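Local coordinates for protein Pre-mRNA-splicing factor SAD1 (Saccharomyces cerevisiae, PDB 4MSX) that promotes assembly of newly synthesised U4 snRNA into the U4/U6 snRNP and is required for pre-mRNA splicing, though its deubiquitinase-like domain is catalytically inactive, at residues 88-92 against 101-105; 181-186 against 233-239; 412-416 against 443-447. All coordinates share one frame; numbering follows the deposited sequence.

Contact 1 of 3, residues 88-92 against 101-105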
ATOM      1  N   PRO A  88      14.012 -14.206 -16.808  1.00 51.74           N
ATOM      2  CA  PRO A  88      14.167 -13.463 -15.547  1.00 54.40           C
ATOM      3  C   PRO A  88      15.530 -13.662 -14.915  1.00 47.91           C
ATOM      4  O   PRO A  88      15.794 -13.151 -13.845  1.00 48.42           O
ATOM      5  CB  PRO A  88      13.094 -14.091 -14.652  1.00 59.06           C
ATOM      6  CG  PRO A  88      13.073 -15.520 -15.096  1.00 54.85           C
ATOM      7  CD  PRO A  88      13.255 -15.456 -16.609  1.00 54.10           C
ATOM      8  N   LEU A  89      16.415 -14.396 -15.582  1.00 53.00           N
ATOM      9  CA  LEU A  89      17.739 -14.668 -15.037  0.56 50.79           C
ATOM     10  C   LEU A  89      18.797 -13.652 -15.495  1.00 49.05           C
ATOM     11  O   LEU A  89      18.886 -13.326 -16.695  1.00 45.63           O
ATOM     12  CB  LEU A  89      18.175 -16.075 -15.451  0.56 58.89           C
ATOM     13  CG  LEU A  89      19.623 -16.449 -15.133  0.56 54.46           C
ATOM     14  CD1 LEU A  89      19.856 -16.490 -13.637  0.56 56.57           C
ATOM     15  CD2 LEU A  89      19.957 -17.790 -15.769  0.56 53.12           C
ATOM     16  N   ASN A  90      19.597 -13.170 -14.544  1.00 44.05           N
ATOM     17  CA  ASN A  90      20.675 -12.200 -14.796  1.00 47.89           C
ATOM     18  C   ASN A  90      20.258 -11.027 -15.690  1.00 49.29           C
ATOM     19  O   ASN A  90      20.816 -10.807 -16.780  1.00 41.52           O
ATOM     20  CB  ASN A  90      21.875 -12.901 -15.418  1.00 51.94           C
ATOM     21  CG  ASN A  90      22.435 -13.969 -14.530  1.00 54.29           C
ATOM     22  OD1 ASN A  90      22.599 -13.764 -13.333  1.00 66.34           O
ATOM     23  ND2 ASN A  90      22.716 -15.131 -15.106  1.00 61.46           N
ATOM     24  N   VAL A  91      19.264 -10.269 -15.245  1.00 37.13           N
ATOM     25  CA  VAL A  91      18.721  -9.214 -16.079  1.00 35.35           C
ATOM     26  C   VAL A  91      19.448  -7.911 -15.732  1.00 36.57           C
ATOM     27  O   VAL A  91      19.732  -7.647 -14.551  1.00 39.70           O
ATOM     28  CB  VAL A  91      17.184  -9.076 -15.859  1.00 37.41           C
ATOM     29  CG1 VAL A  91      16.598  -7.982 -16.722  1.00 32.72           C
ATOM     30  CG2 VAL A  91      16.508 -10.388 -16.195  1.00 37.51           C
ATOM     31  N   TYR A  92      19.750  -7.104 -16.760  1.00 32.21           N
ATOM     32  CA  TYR A  92      20.442  -5.829 -16.578  1.00 31.19           C
ATOM     33  C   TYR A  92      19.541  -4.757 -17.145  1.00 28.53           C
ATOM     34  O   TYR A  92      18.785  -4.999 -18.093  1.00 33.99           O
ATOM     35  CB  TYR A  92      21.805  -5.797 -17.335  1.00 33.32           C
ATOM     36  CG  TYR A  92      22.848  -6.683 -16.713  1.00 32.70           C
ATOM     37  CD1 TYR A  92      22.730  -8.067 -16.756  1.00 35.10           C
ATOM     38  CD2 TYR A  92      23.954  -6.130 -16.063  1.00 29.38           C
ATOM     39  CE1 TYR A  92      23.688  -8.876 -16.148  1.00 37.30           C
ATOM     40  CE2 TYR A  92      24.910  -6.915 -15.470  1.00 36.97           C
ATOM     41  CZ  TYR A  92      24.775  -8.289 -15.519  1.00 39.98           C
ATOM     42  OH  TYR A  92      25.716  -9.085 -14.906  1.00 43.39           O
ATOM     43  N   TYR A 101      17.848  -6.219 -20.362  1.00 29.44           N
ATOM     44  CA  TYR A 101      18.482  -7.253 -21.196  1.00 33.46           C
ATOM     45  C   TYR A 101      19.207  -8.255 -20.323  1.00 27.59           C
ATOM     46  O   TYR A 101      19.929  -7.873 -19.387  1.00 32.47           O
ATOM     47  CB  TYR A 101      19.517  -6.597 -22.150  1.00 32.10           C
ATOM     48  CG  TYR A 101      18.881  -5.607 -23.082  1.00 31.45           C
ATOM     49  CD1 TYR A 101      18.349  -6.011 -24.319  1.00 30.80           C
ATOM     50  CD2 TYR A 101      18.803  -4.282 -22.746  1.00 30.96           C
ATOM     51  CE1 TYR A 101      17.720  -5.100 -25.165  1.00 30.23           C
ATOM     52  CE2 TYR A 101      18.205  -3.354 -23.604  1.00 29.04           C
ATOM     53  CZ  TYR A 101      17.664  -3.785 -24.813  1.00 32.89           C
ATOM     54  OH  TYR A 101      17.052  -2.881 -25.646  1.00 31.71           O
ATOM     55  N   GLN A 102      19.067  -9.537 -20.640  1.00 30.33           N
ATOM     56  CA  GLN A 102      19.880 -10.537 -19.951  1.00 29.41           C
ATOM     57  C   GLN A 102      21.374 -10.313 -20.297  1.00 37.60           C
ATOM     58  O   GLN A 102      21.659 -10.084 -21.450  1.00 33.51           O
ATOM     59  CB  GLN A 102      19.471 -11.933 -20.444  1.00 32.27           C
ATOM     60  CG  GLN A 102      20.296 -13.047 -19.784  1.00 41.93           C
ATOM     61  CD  GLN A 102      19.696 -14.414 -20.042  1.00 52.12           C
ATOM     62  OE1 GLN A 102      19.031 -14.993 -19.171  1.00 50.93           O
ATOM     63  NE2 GLN A 102      19.887 -14.923 -21.252  1.00 42.25           N
ATOM     64  N   GLY A 103      22.293 -10.412 -19.337  1.00 33.45           N
ATOM     65  CA  GLY A 103      23.705 -10.164 -19.585  1.00 41.81           C
ATOM     66  C   GLY A 103      24.567 -11.178 -18.858  1.00 48.41           C
ATOM     67  O   GLY A 103      24.024 -12.116 -18.266  1.00 45.10           O
ATOM     68  N   ARG A 104      25.895 -11.004 -18.862  1.00 43.64           N
ATOM     69  CA  ARG A 104      26.558  -9.912 -19.569  1.00 42.79           C
ATOM     70  C   ARG A 104      27.719 -10.451 -20.443  1.00 53.12           C
ATOM     71  O   ARG A 104      28.492  -9.669 -20.985  1.00 44.02           O
ATOM     72  CB  ARG A 104      27.109  -8.881 -18.588  1.00 39.68           C
ATOM     73  CG  ARG A 104      28.030  -9.440 -17.525  1.00 45.05           C
ATOM     74  CD  ARG A 104      28.589  -8.292 -16.644  1.00 45.91           C
ATOM     75  NE  ARG A 104      29.707  -8.717 -15.797  1.00 52.26           N
ATOM     76  CZ  ARG A 104      29.570  -9.383 -14.652  1.00 60.88           C
ATOM     77  NH1 ARG A 104      28.362  -9.713 -14.198  1.00 57.61           N
ATOM     78  NH2 ARG A 104      30.647  -9.734 -13.960  1.00 53.41           N
ATOM     79  N   HIS A 105      27.801 -11.772 -20.580  1.00 47.72           N
ATOM     80  CA  HIS A 105      28.806 -12.438 -21.433  1.00 56.33           C
ATOM     81  C   HIS A 105      28.618 -12.126 -22.929  1.00 51.34           C
ATOM     82  O   HIS A 105      27.532 -11.675 -23.364  1.00 40.34           O
ATOM     83  CB  HIS A 105      28.714 -13.957 -21.224  1.00 58.58           C
ATOM     84  CG  HIS A 105      27.358 -14.520 -21.522  1.00 62.43           C
ATOM     85  ND1 HIS A 105      26.965 -14.891 -22.792  1.00 65.18           N
ATOM     86  CD2 HIS A 105      26.286 -14.740 -20.718  1.00 70.26           C
ATOM     87  CE1 HIS A 105      25.718 -15.335 -22.756  1.00 64.22           C
ATOM     88  NE2 HIS A 105      25.280 -15.249 -21.510  1.00 63.99           N
TER
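The carbonyl oxygen of Asn90 takes one hydrogen bond and one weaker C-H contact from residues 102-103, where the facing strand ends. Asn90 O accepts Gly103 N at 3.0 Å with a fairly straight N-H (159°), the donor standing nearly along the C=O axis, and Gln102 CA adds a C-H contact to Asn90 O at 3.3 Å. Two residues further on, Tyr92 and Tyr101 form the antiparallel hydrogen-bonded pair: Tyr101 N gives to Tyr92 O at 2.7 Å, and Tyr92 N returns a bond of the same length to Tyr101 O. Val91 and Gln102 make the non-hydrogen-bonded pair between them.

Tyr92 carries most of the side-chain contact. Its CG lies beside the backbone N and opposite the carbonyl carbon (chi1 -71°), which lays the ring against Gly103, just past the end of the facing strand. Tyr92 CD1 comes to 3.5 Å from Gly103 N, and a side chain on Gly103 would collide with the ring. Past the glycine, Arg104 follows a cis peptide bond; its aliphatic carbons run by the far end of the phenol, with Arg104 CD 3.5 Å from Tyr92 OH. The guanidinium plane is turned 62° from the ring; Tyr92 OH lies at the guanidinium edge, in its plane, and accepts from Arg104 NH1 at 2.8 Å. Arg104 NE bonds to Asn136 OD1, so two partners fix how the guanidinium is turned.

Tyr101 stacks its ring on His113, which binds zinc with Cys94, Cys97 and His119. The two strands form a beta hairpin consistent with a degenerate UBP-type zinc finger.

Contact 2 of 3, residues 181-186 against 233-239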
ATOM      1  N   ASN A 181       6.429  13.023   0.307  1.00 28.69           N
ATOM      2  CA  ASN A 181       6.914  11.643   0.182  1.00 27.74           C
ATOM      3  C   ASN A 181       6.070  10.732   1.098  1.00 31.09           C
ATOM      4  O   ASN A 181       5.624  11.172   2.158  1.00 29.77           O
ATOM      5  CB  ASN A 181       8.423  11.472   0.424  1.00 27.55           C
ATOM      6  CG  ASN A 181       8.849  11.630   1.904  1.00 32.42           C
ATOM      7  OD1 ASN A 181       8.546  12.636   2.548  1.00 33.54           O
ATOM      8  ND2 ASN A 181       9.517  10.625   2.441  1.00 30.45           N
ATOM      9  N   GLY A 182       5.796   9.515   0.632  1.00 29.19           N
ATOM     10  CA  GLY A 182       4.860   8.598   1.302  1.00 23.01           C
ATOM     11  C   GLY A 182       3.425   8.805   0.842  1.00 25.92           C
ATOM     12  O   GLY A 182       2.615   7.882   0.951  1.00 27.29           O
ATOM     13  N   PHE A 183       3.097   9.985   0.344  1.00 25.61           N
ATOM     14  CA  PHE A 183       1.701  10.304  -0.014  1.00 26.96           C
ATOM     15  C   PHE A 183       1.558  10.397  -1.538  1.00 30.39           C
ATOM     16  O   PHE A 183       1.213  11.453  -2.083  1.00 30.73           O
ATOM     17  CB  PHE A 183       1.265  11.628   0.664  1.00 30.32           C
ATOM     18  CG  PHE A 183       1.156  11.505   2.147  1.00 32.26           C
ATOM     19  CD1 PHE A 183       2.315  11.455   2.945  1.00 29.83           C
ATOM     20  CD2 PHE A 183      -0.085  11.415   2.751  1.00 30.31           C
ATOM     21  CE1 PHE A 183       2.247  11.322   4.313  1.00 29.69           C
ATOM     22  CE2 PHE A 183      -0.199  11.291   4.096  1.00 28.70           C
ATOM     23  CZ  PHE A 183       1.005  11.238   4.911  1.00 27.46           C
ATOM     24  N   ILE A 184       1.882   9.312  -2.234  1.00 26.83           N
ATOM     25  CA  ILE A 184       1.915   9.330  -3.686  0.57 30.70           C
ATOM     26  C   ILE A 184       0.928   8.299  -4.244  1.00 31.88           C
ATOM     27  O   ILE A 184       0.498   7.399  -3.526  1.00 28.80           O
ATOM     28  CB  ILE A 184       3.320   9.011  -4.233  0.57 34.32           C
ATOM     29  CG1 ILE A 184       3.774   7.631  -3.763  0.57 32.52           C
ATOM     30  CG2 ILE A 184       4.340  10.071  -3.790  0.57 34.49           C
ATOM     31  CD1 ILE A 184       5.095   7.222  -4.337  0.57 33.89           C
ATOM     32  N   GLY A 185       0.596   8.464  -5.521  1.00 30.97           N
ATOM     33  CA  GLY A 185      -0.305   7.590  -6.216  1.00 32.64           C
ATOM     34  C   GLY A 185       0.414   6.628  -7.150  1.00 28.23           C
ATOM     35  O   GLY A 185       1.687   6.487  -7.156  1.00 28.22           O
ATOM     36  N   PHE A 186      -0.430   5.945  -7.935  1.00 25.02           N
ATOM     37  CA  PHE A 186      -0.023   4.752  -8.635  1.00 28.61           C
ATOM     38  C   PHE A 186      -0.724   4.755  -9.993  1.00 30.49           C
ATOM     39  O   PHE A 186      -1.897   5.184 -10.103  1.00 27.73           O
ATOM     40  CB  PHE A 186      -0.476   3.473  -7.906  1.00 26.67           C
ATOM     41  CG  PHE A 186       0.145   3.270  -6.529  1.00 27.37           C
ATOM     42  CD1 PHE A 186      -0.417   3.896  -5.422  1.00 30.89           C
ATOM     43  CD2 PHE A 186       1.246   2.435  -6.369  1.00 23.86           C
ATOM     44  CE1 PHE A 186       0.117   3.742  -4.151  1.00 31.56           C
ATOM     45  CE2 PHE A 186       1.812   2.254  -5.073  1.00 27.51           C
ATOM     46  CZ  PHE A 186       1.217   2.901  -3.973  1.00 29.12           C
ATOM     47  N   LYS A 233       9.861   2.159  -1.814  1.00 24.42           N
ATOM     48  CA  LYS A 233       9.615   3.148  -2.856  1.00 19.75           C
ATOM     49  C   LYS A 233       8.508   4.079  -2.503  1.00 23.34           C
ATOM     50  O   LYS A 233       8.554   5.252  -2.894  1.00 25.17           O
ATOM     51  CB  LYS A 233       9.246   2.428  -4.205  1.00 23.51           C
ATOM     52  CG  LYS A 233      10.494   1.733  -4.796  1.00 28.08           C
ATOM     53  CD  LYS A 233      10.113   0.819  -6.014  1.00 28.27           C
ATOM     54  CE  LYS A 233      11.416   0.309  -6.685  1.00 29.77           C
ATOM     55  NZ  LYS A 233      10.994  -0.670  -7.832  1.00 37.57           N
ATOM     56  N   ILE A 234       7.449   3.564  -1.829  1.00 20.80           N
ATOM     57  CA  ILE A 234       6.321   4.457  -1.484  1.00 24.43           C
ATOM     58  C   ILE A 234       6.825   5.675  -0.688  1.00 24.81           C
ATOM     59  O   ILE A 234       6.293   6.800  -0.816  1.00 24.74           O
ATOM     60  CB  ILE A 234       5.271   3.656  -0.687  1.00 26.02           C
ATOM     61  CG1 ILE A 234       4.467   2.786  -1.701  1.00 24.61           C
ATOM     62  CG2 ILE A 234       4.358   4.585   0.185  1.00 23.45           C
ATOM     63  CD1 ILE A 234       3.629   1.696  -0.975  1.00 26.89           C
ATOM     64  N   TRP A 235       7.863   5.447   0.118  1.00 22.87           N
ATOM     65  CA  TRP A 235       8.386   6.536   0.987  1.00 25.29           C
ATOM     66  C   TRP A 235       9.569   7.297   0.355  1.00 29.47           C
ATOM     67  O   TRP A 235      10.124   8.211   0.968  1.00 25.36           O
ATOM     68  CB  TRP A 235       8.764   5.983   2.386  1.00 26.90           C
ATOM     69  CG  TRP A 235       7.472   5.825   3.158  1.00 25.52           C
ATOM     70  CD1 TRP A 235       6.713   4.683   3.310  1.00 24.44           C
ATOM     71  CD2 TRP A 235       6.771   6.873   3.802  1.00 23.50           C
ATOM     72  NE1 TRP A 235       5.555   4.985   4.068  1.00 23.06           N
ATOM     73  CE2 TRP A 235       5.576   6.329   4.350  1.00 24.40           C
ATOM     74  CE3 TRP A 235       7.039   8.242   3.985  1.00 25.75           C
ATOM     75  CZ2 TRP A 235       4.644   7.133   5.088  1.00 26.59           C
ATOM     76  CZ3 TRP A 235       6.137   9.027   4.685  1.00 25.23           C
ATOM     77  CH2 TRP A 235       4.951   8.469   5.252  1.00 28.48           C
ATOM     78  N   SER A 236       9.973   6.929  -0.870  1.00 26.02           N
ATOM     79  CA  SER A 236      11.198   7.517  -1.382  1.00 27.03           C
ATOM     80  C   SER A 236      11.080   9.022  -1.545  1.00 24.33           C
ATOM     81  O   SER A 236      10.136   9.517  -2.177  1.00 29.01           O
ATOM     82  CB  SER A 236      11.587   6.892  -2.742  1.00 30.54           C
ATOM     83  OG  SER A 236      12.584   7.727  -3.308  1.00 27.31           O
ATOM     84  N   PRO A 237      12.034   9.779  -0.973  1.00 27.58           N
ATOM     85  CA  PRO A 237      12.036  11.238  -1.176  1.00 30.11           C
ATOM     86  C   PRO A 237      12.808  11.668  -2.455  1.00 37.53           C
ATOM     87  O   PRO A 237      12.988  12.866  -2.665  1.00 33.01           O
ATOM     88  CB  PRO A 237      12.792  11.775   0.081  1.00 28.82           C
ATOM     89  CG  PRO A 237      13.808  10.714   0.369  1.00 30.04           C
ATOM     90  CD  PRO A 237      13.097   9.344  -0.053  1.00 26.84           C
ATOM     91  N   LYS A 238      13.246  10.712  -3.270  1.00 29.31           N
ATOM     92  CA  LYS A 238      14.006  11.027  -4.499  1.00 31.44           C
ATOM     93  C   LYS A 238      13.474  10.317  -5.769  1.00 31.57           C
ATOM     94  O   LYS A 238      14.241   9.941  -6.666  1.00 33.28           O
ATOM     95  CB  LYS A 238      15.473  10.614  -4.271  1.00 34.86           C
ATOM     96  CG  LYS A 238      16.173  11.502  -3.236  1.00 43.62           C
ATOM     97  CD  LYS A 238      17.324  10.778  -2.477  1.00 45.16           C
ATOM     98  CE  LYS A 238      18.330  10.063  -3.339  1.00 55.22           C
ATOM     99  NZ  LYS A 238      19.595   9.701  -2.570  1.00 71.14           N
ATOM    100  N   LEU A 239      12.168  10.107  -5.838  1.00 28.70           N
ATOM    101  CA  LEU A 239      11.585   9.413  -6.993  1.00 30.81           C
ATOM    102  C   LEU A 239      11.909  10.139  -8.300  1.00 32.38           C
ATOM    103  O   LEU A 239      11.834  11.350  -8.356  1.00 30.76           O
ATOM    104  CB  LEU A 239      10.049   9.397  -6.838  1.00 30.47           C
ATOM    105  CG  LEU A 239       9.535   8.495  -5.706  1.00 30.54           C
ATOM    106  CD1 LEU A 239       8.004   8.673  -5.528  1.00 27.96           C
ATOM    107  CD2 LEU A 239       9.873   7.034  -6.017  1.00 38.03           C
TER
HETATM  108  O   HOH W   1       7.354   9.069  -1.904  1.00 25.60           O
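Asn181 leans into the turn that follows helix 222-234, and its side chain can be followed outward. Asn181 CB rests 3.7 Å from both Ser236 O and Trp235 O. CG sits between the backbone N and the carbonyl carbon (chi1 72°), a setting that carries the amide to Trp235, with Asn181 CG 3.8 Å from Trp235 O. At the tip, ND2 donates to Trp235 O at 2.9 Å, almost straight (175°), while lying at the edge of the indole, 3.8 Å from Trp235 CE3; amide and ring stand roughly perpendicular. OD1 accepts from Arg169 N.

Next along, Gly182 lays its CA over one face of the same indole, 3.5 Å from the centroid of the six-membered ring, a CH-pi contact with no room for a side chain. Gly182 N makes a weak bond to Ile234 O at 3.1 Å. A water accepts from Gly182 N and donates to Ile234 O (2.7 Å) and Ser236 O (2.8 Å). Further out, Phe183 CE1 touches Trp235 CH2, and Phe186 CZ meets Ile234 CG1.

Chemically, this is a buried seam: among apolar side chains, carbonyl oxygens at the helix end are satisfied by an amide, a weak glycine bond and one bridging water.

Contact 3 of 3, residues 412-416 against 443-447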
ATOM      1  N   ARG A 412      -7.540   8.432  17.024  1.00 30.50           N
ATOM      2  CA  ARG A 412      -7.685   9.470  16.019  1.00 31.55           C
ATOM      3  C   ARG A 412      -7.621   8.804  14.621  1.00 29.17           C
ATOM      4  O   ARG A 412      -6.823   7.891  14.446  1.00 27.03           O
ATOM      5  CB  ARG A 412      -6.519  10.462  16.131  1.00 35.51           C
ATOM      6  CG  ARG A 412      -6.715  11.360  17.376  1.00 59.61           C
ATOM      7  CD  ARG A 412      -5.949  12.668  17.338  1.00 78.50           C
ATOM      8  NE  ARG A 412      -6.260  13.447  18.542  1.00102.41           N
ATOM      9  CZ  ARG A 412      -5.784  14.661  18.812  1.00102.98           C
ATOM     10  NH1 ARG A 412      -4.960  15.268  17.962  1.00 89.34           N
ATOM     11  NH2 ARG A 412      -6.137  15.270  19.940  1.00107.07           N
ATOM     12  N   LEU A 413      -8.417   9.306  13.694  1.00 27.90           N
ATOM     13  CA  LEU A 413      -8.514   8.720  12.340  1.00 31.27           C
ATOM     14  C   LEU A 413      -7.244   9.046  11.569  1.00 33.30           C
ATOM     15  O   LEU A 413      -6.832  10.198  11.540  1.00 27.56           O
ATOM     16  CB  LEU A 413      -9.712   9.316  11.624  1.00 32.07           C
ATOM     17  CG  LEU A 413      -9.950   8.755  10.218  1.00 28.31           C
ATOM     18  CD1 LEU A 413     -10.323   7.231  10.272  1.00 27.09           C
ATOM     19  CD2 LEU A 413     -11.068   9.573   9.581  1.00 27.42           C
ATOM     20  N   LYS A 414      -6.653   8.047  10.911  1.00 24.69           N
ATOM     21  CA  LYS A 414      -5.398   8.220  10.178  0.54 27.82           C
ATOM     22  C   LYS A 414      -5.535   7.872   8.690  1.00 30.88           C
ATOM     23  O   LYS A 414      -4.786   8.375   7.867  1.00 26.76           O
ATOM     24  CB  LYS A 414      -4.305   7.315  10.778  0.54 31.71           C
ATOM     25  CG  LYS A 414      -3.853   7.706  12.225  0.54 34.62           C
ATOM     26  CD  LYS A 414      -2.989   8.991  12.250  0.54 36.01           C
ATOM     27  CE  LYS A 414      -1.691   8.837  11.415  0.54 43.53           C
ATOM     28  NZ  LYS A 414      -0.775   7.747  11.883  0.54 46.24           N
ATOM     29  N   ALA A 415      -6.494   7.002   8.349  1.00 25.38           N
ATOM     30  CA  ALA A 415      -6.666   6.613   6.943  1.00 24.57           C
ATOM     31  C   ALA A 415      -8.129   6.266   6.710  1.00 22.28           C
ATOM     32  O   ALA A 415      -8.794   5.698   7.608  1.00 25.82           O
ATOM     33  CB  ALA A 415      -5.786   5.378   6.633  1.00 23.68           C
ATOM     34  N   ASN A 416      -8.604   6.591   5.512  1.00 23.00           N
ATOM     35  CA  ASN A 416     -10.009   6.385   5.138  1.00 24.82           C
ATOM     36  C   ASN A 416     -10.041   5.877   3.680  1.00 28.28           C
ATOM     37  O   ASN A 416      -9.605   6.587   2.783  1.00 28.68           O
ATOM     38  CB  ASN A 416     -10.742   7.730   5.276  1.00 24.09           C
ATOM     39  CG  ASN A 416     -12.269   7.599   5.117  1.00 27.90           C
ATOM     40  OD1 ASN A 416     -12.873   6.701   5.671  1.00 33.17           O
ATOM     41  ND2 ASN A 416     -12.869   8.465   4.317  1.00 26.34           N
ATOM     42  N   GLN A 443      -7.582   8.096   1.409  1.00 24.81           N
ATOM     43  CA  GLN A 443      -7.271   9.380   2.015  1.00 25.28           C
ATOM     44  C   GLN A 443      -6.375   9.123   3.202  1.00 29.00           C
ATOM     45  O   GLN A 443      -6.668   8.228   4.015  1.00 28.62           O
ATOM     46  CB  GLN A 443      -8.574  10.034   2.531  1.00 26.77           C
ATOM     47  CG  GLN A 443      -9.521  10.276   1.364  1.00 31.00           C
ATOM     48  CD  GLN A 443     -10.930  10.696   1.787  1.00 30.75           C
ATOM     49  OE1 GLN A 443     -11.395  10.386   2.902  1.00 31.40           O
ATOM     50  NE2 GLN A 443     -11.638  11.369   0.863  1.00 34.79           N
ATOM     51  N   LEU A 444      -5.298   9.896   3.321  1.00 25.96           N
ATOM     52  CA  LEU A 444      -4.328   9.624   4.372  1.00 24.28           C
ATOM     53  C   LEU A 444      -3.989  10.886   5.122  1.00 29.80           C
ATOM     54  O   LEU A 444      -3.817  11.936   4.514  1.00 28.03           O
ATOM     55  CB  LEU A 444      -2.978   9.134   3.754  1.00 27.57           C
ATOM     56  CG  LEU A 444      -3.157   7.819   2.954  1.00 28.16           C
ATOM     57  CD1 LEU A 444      -1.831   7.451   2.223  1.00 25.87           C
ATOM     58  CD2 LEU A 444      -3.548   6.683   3.899  1.00 26.08           C
ATOM     59  N   TYR A 445      -3.756  10.732   6.413  1.00 26.58           N
ATOM     60  CA  TYR A 445      -3.549  11.910   7.280  1.00 30.63           C
ATOM     61  C   TYR A 445      -2.082  12.114   7.523  1.00 28.77           C
ATOM     62  O   TYR A 445      -1.381  11.169   7.874  1.00 27.83           O
ATOM     63  CB  TYR A 445      -4.236  11.717   8.631  1.00 31.87           C
ATOM     64  CG  TYR A 445      -4.174  13.012   9.488  1.00 36.93           C
ATOM     65  CD1 TYR A 445      -4.824  14.169   9.073  1.00 35.82           C
ATOM     66  CD2 TYR A 445      -3.465  13.048  10.673  1.00 36.92           C
ATOM     67  CE1 TYR A 445      -4.778  15.359   9.853  1.00 41.96           C
ATOM     68  CE2 TYR A 445      -3.422  14.240  11.470  1.00 44.89           C
ATOM     69  CZ  TYR A 445      -4.089  15.366  11.029  1.00 38.10           C
ATOM     70  OH  TYR A 445      -4.042  16.519  11.762  1.00 50.04           O
ATOM     71  N   ASP A 446      -1.622  13.349   7.344  1.00 30.70           N
ATOM     72  CA  ASP A 446      -0.247  13.710   7.698  1.00 30.81           C
ATOM     73  C   ASP A 446      -0.243  14.567   8.980  1.00 38.40           C
ATOM     74  O   ASP A 446      -0.690  15.695   8.944  1.00 35.11           O
ATOM     75  CB  ASP A 446       0.407  14.528   6.589  1.00 29.23           C
ATOM     76  CG  ASP A 446       1.762  15.168   7.046  1.00 36.09           C
ATOM     77  OD1 ASP A 446       2.423  14.653   7.974  1.00 35.32           O
ATOM     78  OD2 ASP A 446       2.141  16.189   6.449  1.00 40.66           O
ATOM     79  N   ASN A 447       0.226  13.972  10.068  1.00 34.44           N
ATOM     80  CA  ASN A 447       0.327  14.591  11.404  1.00 45.49           C
ATOM     81  C   ASN A 447       1.094  15.900  11.409  1.00 53.63           C
ATOM     82  O   ASN A 447       0.823  16.789  12.210  1.00 48.47           O
ATOM     83  CB  ASN A 447       1.149  13.669  12.322  1.00 48.60           C
ATOM     84  CG  ASN A 447       0.322  12.571  12.934  1.00 58.98           C
ATOM     85  OD1 ASN A 447      -0.879  12.733  13.124  1.00 61.83           O
ATOM     86  ND2 ASN A 447       0.954  11.434  13.238  1.00 58.74           N
TER
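The flat groups that meet here are the amides of Asn416 and Gln443, lying side by side with planes 41° apart and so not stacked. Gln443 OE1 sits in the plane of the Asn416 amide, directly ahead of an N-H: Asn416 ND2 donates to Gln443 OE1 at 2.8 Å, nearly straight (173°). Taken from the glutamine, the same donor lies above the carbonyl plane. The other ends are held too: Asn416 OD1 accepts from Thr473 and Gln476, and Gln443 NE2 gives to Glu454. The ring of Tyr445 meets Trp452 obliquely, while Tyr445 CB packs 3.5 Å from Lys414 O.

Gln443 CG turns beside the backbone N (chi1 -62°) and the chain then runs extended, bringing OE1 alongside the Asn416 side chain. A leucine here would probably leave Asn416 ND2 and Glu454 OE1 without their amide mates, and the asparagine amide less firmly held against rotation.

The same two residues form the hydrogen-bonded antiparallel pair of the backbones: Asn416 N reaches Gln443 O at 2.9 Å, and Gln443 N reaches Asn416 O at 2.9 Å. Ala415 and Leu444 face the other side of the sheet, where Ala415 CB touches Leu444 CD2 at 3.8 Å and both side chains pack on helix 189-203. Tyr445 N then bonds to Lys414 O at 3.0 Å. On its other flank, strand 409-421 pairs with strand 472-480, where Lys414 and Ala415 both face Val477 in a classic beta bulge, and the side chain of Lys414 ends in a salt bridge to Glu479.

Residues 412-416 and 443-446 are thus an antiparallel strand pair within a large mixed sheet, consistent with the palm of a USP-type fold.

Overall arrangement
The three contacts follow one another along the chain without interleaving. Contact 1 belongs to the zinc-finger domain; contacts 2 and 3 both lie in the USP domain, with centres about 16 Å apart. The centre of contact 1 is about 28 Å from that of contact 2. Contacts 2 and 3 meet directly: Phe183 CE2 packs 3.5 Å from Leu444 CB, and helix 189-203 lies against residues of both. Segment 181-186 thus links the end of helix 222-234 to the mixed sheet. Contacts 1 and 3 lie on opposite sides of the chain's centre, their nearest atoms about 31 Å apart, against about 13 Å for contacts 1 and 2, consistent with two distinct modules.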